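Side-chain contact in BH0236 protein (Bacillus halodurans, PDB 5T7A), which probably binds beta-1,3-glucan through its family 56 carbohydrate-binding module, a small all-beta domain: residues A57-V62 with G106-T111. Numbering follows the deposited sequence.
Sequences ARYVDV and GPQYTT. With EDO (1,2-ethanediol), chain D.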
ATOM      1  N   ALA A  57      -7.325   4.680  11.689  1.00 11.56           N
ATOM      2  CA  ALA A  57      -6.041   5.401  11.668  1.00 10.92           C
ATOM      3  C   ALA A  57      -6.296   6.913  11.364  1.00 10.16           C
ATOM      4  O   ALA A  57      -7.105   7.246  10.537  1.00 11.28           O
ATOM      5  CB  ALA A  57      -5.179   4.802  10.576  1.00 10.41           C
ATOM      6  N   ARG A  58      -5.534   7.786  12.027  1.00  9.57           N
ATOM      7  CA  ARG A  58      -5.620   9.207  11.714  1.00 11.25           C
ATOM      8  C   ARG A  58      -4.989   9.469  10.329  1.00 11.08           C
ATOM      9  O   ARG A  58      -5.421  10.382   9.580  1.00 12.88           O
ATOM     10  CB  ARG A  58      -4.939  10.025  12.756  1.00 12.05           C
ATOM     11  CG  ARG A  58      -5.683  10.082  14.091  1.00 13.95           C
ATOM     12  CD  ARG A  58      -5.001  11.081  15.033  1.00 15.05           C
ATOM     13  NE  ARG A  58      -3.757  10.585  15.605  1.00 17.10           N
ATOM     14  CZ  ARG A  58      -2.613  11.249  15.600  1.00 16.99           C
ATOM     15  NH1 ARG A  58      -2.514  12.446  14.981  1.00 17.73           N
ATOM     16  NH2 ARG A  58      -1.589  10.724  16.157  1.00 15.74           N
ATOM     17  N   TYR A  59      -4.022   8.651   9.958  1.00 10.17           N
ATOM     18  CA  TYR A  59      -3.323   8.776   8.679  1.00  9.65           C
ATOM     19  C   TYR A  59      -2.584   7.486   8.382  1.00  9.08           C
ATOM     20  O   TYR A  59      -2.230   6.731   9.308  1.00  8.60           O
ATOM     21  CB  TYR A  59      -2.301   9.914   8.708  1.00 10.66           C
ATOM     22  CG  TYR A  59      -1.230   9.837   9.748  1.00 10.43           C
ATOM     23  CD1 TYR A  59      -0.048   9.162   9.533  1.00 10.19           C
ATOM     24  CD2 TYR A  59      -1.401  10.414  10.999  1.00 10.60           C
ATOM     25  CE1 TYR A  59       0.929   9.074  10.525  1.00 10.99           C
ATOM     26  CE2 TYR A  59      -0.395  10.362  11.990  1.00 10.77           C
ATOM     27  CZ  TYR A  59       0.747   9.699  11.758  1.00 10.81           C
ATOM     28  OH  TYR A  59       1.714   9.597  12.746  1.00 11.79           O
ATOM     29  N   VAL A  60      -2.369   7.266   7.090  1.00  8.68           N
ATOM     30  CA  VAL A  60      -1.453   6.157   6.653  1.00  8.74           C
ATOM     31  C   VAL A  60      -0.660   6.694   5.468  1.00  8.39           C
ATOM     32  O   VAL A  60      -1.230   7.254   4.552  1.00  9.02           O
ATOM     33  CB  VAL A  60      -2.267   4.934   6.187  1.00  9.16           C
ATOM     34  CG1 VAL A  60      -1.329   3.852   5.787  1.00  9.48           C
ATOM     35  CG2 VAL A  60      -3.173   4.454   7.299  1.00  9.80           C
ATOM     36  N   ASP A  61       0.666   6.547   5.540  1.00  9.24           N
ATOM     37  CA  ASP A  61       1.582   6.804   4.430  1.00 10.06           C
ATOM     38  C   ASP A  61       2.021   5.488   3.787  1.00  9.50           C
ATOM     39  O   ASP A  61       2.152   4.467   4.473  1.00  8.93           O
ATOM     40  CB  ASP A  61       2.815   7.503   4.886  1.00 11.48           C
ATOM     41  CG  ASP A  61       2.540   8.899   5.448  1.00 15.56           C
ATOM     42  OD1 ASP A  61       1.535   9.504   5.087  1.00 15.28           O
ATOM     43  OD2 ASP A  61       3.347   9.367   6.291  1.00 19.63           O
ATOM     44  N   VAL A  62       2.217   5.530   2.465  1.00  8.51           N
ATOM     45  CA  VAL A  62       2.823   4.443   1.761  1.00  9.08           C
ATOM     46  C   VAL A  62       4.167   4.839   1.212  1.00  9.47           C
ATOM     47  O   VAL A  62       4.352   6.000   0.787  1.00 11.25           O
ATOM     48  CB  VAL A  62       1.884   3.896   0.654  1.00  9.05           C
ATOM     49  CG1 VAL A  62       1.583   4.925  -0.433  1.00  8.86           C
ATOM     50  CG2 VAL A  62       2.429   2.620   0.067  1.00  9.73           C
ATOM     51  N   GLY A 106      -2.482   6.911  18.583  1.00 12.01           N
ATOM     52  CA  GLY A 106      -1.543   7.984  18.905  1.00 11.08           C
ATOM     53  C   GLY A 106      -0.216   7.850  18.181  1.00 10.02           C
ATOM     54  O   GLY A 106       0.103   8.682  17.319  1.00 12.81           O
ATOM     55  N   PRO A 107       0.533   6.795  18.489  1.00 10.36           N
ATOM     56  CA  PRO A 107       1.818   6.555  17.806  1.00 11.51           C
ATOM     57  C   PRO A 107       1.628   6.047  16.411  1.00 11.27           C
ATOM     58  O   PRO A 107       0.488   5.776  16.001  1.00 11.18           O
ATOM     59  CB  PRO A 107       2.441   5.440  18.587  1.00 12.39           C
ATOM     60  CG  PRO A 107       1.587   5.266  19.767  1.00 14.46           C
ATOM     61  CD  PRO A 107       0.273   5.775  19.479  1.00 11.47           C
ATOM     62  N   GLN A 108       2.741   5.958  15.698  1.00 11.37           N
ATOM     63  CA  GLN A 108       2.762   5.372  14.364  1.00 11.28           C
ATOM     64  C   GLN A 108       3.738   4.196  14.325  1.00 11.59           C
ATOM     65  O   GLN A 108       4.660   4.049  15.123  1.00 12.03           O
ATOM     66  CB  GLN A 108       3.119   6.373  13.291  1.00 11.59           C
ATOM     67  CG  GLN A 108       4.476   7.028  13.515  1.00 12.69           C
ATOM     68  CD  GLN A 108       4.798   8.003  12.371  1.00 11.93           C
ATOM     69  OE1 GLN A 108       3.925   8.748  11.900  1.00 14.75           O
ATOM     70  NE2 GLN A 108       6.002   7.960  11.888  1.00 14.59           N
ATOM     71  N   TYR A 109       3.473   3.349  13.353  1.00  9.12           N
ATOM     72  CA  TYR A 109       4.188   2.114  13.165  1.00  8.93           C
ATOM     73  C   TYR A 109       4.492   1.904  11.693  1.00  8.41           C
ATOM     74  O   TYR A 109       3.709   2.278  10.846  1.00  8.69           O
ATOM     75  CB  TYR A 109       3.338   0.922  13.697  1.00  8.88           C
ATOM     76  CG  TYR A 109       2.903   1.136  15.123  1.00  9.69           C
ATOM     77  CD1 TYR A 109       3.741   0.828  16.179  1.00 10.87           C
ATOM     78  CD2 TYR A 109       1.659   1.705  15.411  1.00 10.94           C
ATOM     79  CE1 TYR A 109       3.378   1.111  17.475  1.00 10.64           C
ATOM     80  CE2 TYR A 109       1.272   1.957  16.720  1.00 11.76           C
ATOM     81  CZ  TYR A 109       2.132   1.627  17.737  1.00 12.83           C
ATOM     82  OH  TYR A 109       1.759   1.850  19.088  1.00 12.63           O
ATOM     83  N   THR A 110       5.622   1.271  11.389  1.00  7.82           N
ATOM     84  CA  THR A 110       6.015   1.006  10.013  1.00  8.45           C
ATOM     85  C   THR A 110       6.215  -0.457   9.726  1.00  8.21           C
ATOM     86  O   THR A 110       6.809  -1.193  10.525  1.00  9.33           O
ATOM     87  CB  THR A 110       7.307   1.784   9.702  1.00  8.36           C
ATOM     88  OG1 THR A 110       7.114   3.222   9.918  1.00  9.20           O
ATOM     89  CG2 THR A 110       7.782   1.578   8.270  1.00  9.63           C
ATOM     90  N   THR A 111       5.708  -0.881   8.587  1.00  8.19           N
ATOM     91  CA  THR A 111       5.802  -2.255   8.193  1.00  8.52           C
ATOM     92  C   THR A 111       7.110  -2.558   7.416  1.00  8.28           C
ATOM     93  O   THR A 111       7.793  -1.681   6.945  1.00  9.46           O
ATOM     94  CB  THR A 111       4.603  -2.640   7.287  1.00  8.73           C
ATOM     95  OG1 THR A 111       4.764  -2.131   5.945  1.00  8.19           O
ATOM     96  CG2 THR A 111       3.300  -2.198   7.873  1.00  8.84           C
TER
HETATM   97  C1  EDO D1102       1.551  11.546  15.217  1.00 21.35           C
HETATM   98  O1  EDO D1102       1.069  11.903  16.550  1.00 26.07           O
HETATM   99  C2  EDO D1102       1.293  10.094  15.089  1.00 22.40           C
HETATM  100  O2  EDO D1102       2.275   9.404  15.632  1.00 25.79           O
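Across one surface of the antiparallel beta fold of this family 56 carbohydrate-binding module, Y59 and R58, just before strand 60-66, reach Q108, which opens the edge strand 108-117, and G106 two residues ahead of it. Strand 95-103 lies between these two strands in the sheet, so side chains make the bridge: the nearest CA atoms, of R58 and G106, are still 8.4 Å apart. Y59 OH donates a hydrogen bond to Q108 OE1, modelled at 2.5 Å, a length left uncertain by a 1,2-ethanediol placed too close to the same OH. It arrives in the carbonyl plane on a lone pair, with a C=O...donor angle of 134°. Ring and amide planes stand 62° apart, so the amide does not lie flat on the ring; OE1 approaches at its edge, 3.3 Å from Y59 CE1. Q108 CG lies between the backbone N and the carbonyl carbon, and the chain then runs extended to present OE1 to the phenol. R58 is bound chiefly by E103 of the intervening strand, through a salt bridge at NE; E103 also accepts a hydrogen bond from G106 N. The bond from R58 NH2 to G106 O is weak and bent. The diol, probably from the crystallisation liquor, has C2 implausibly near both Y59 OH and G106 O, making its fit doubtful; R58 NH2 donates to its O1 over 2.9 Å, at a nearly straight 166°.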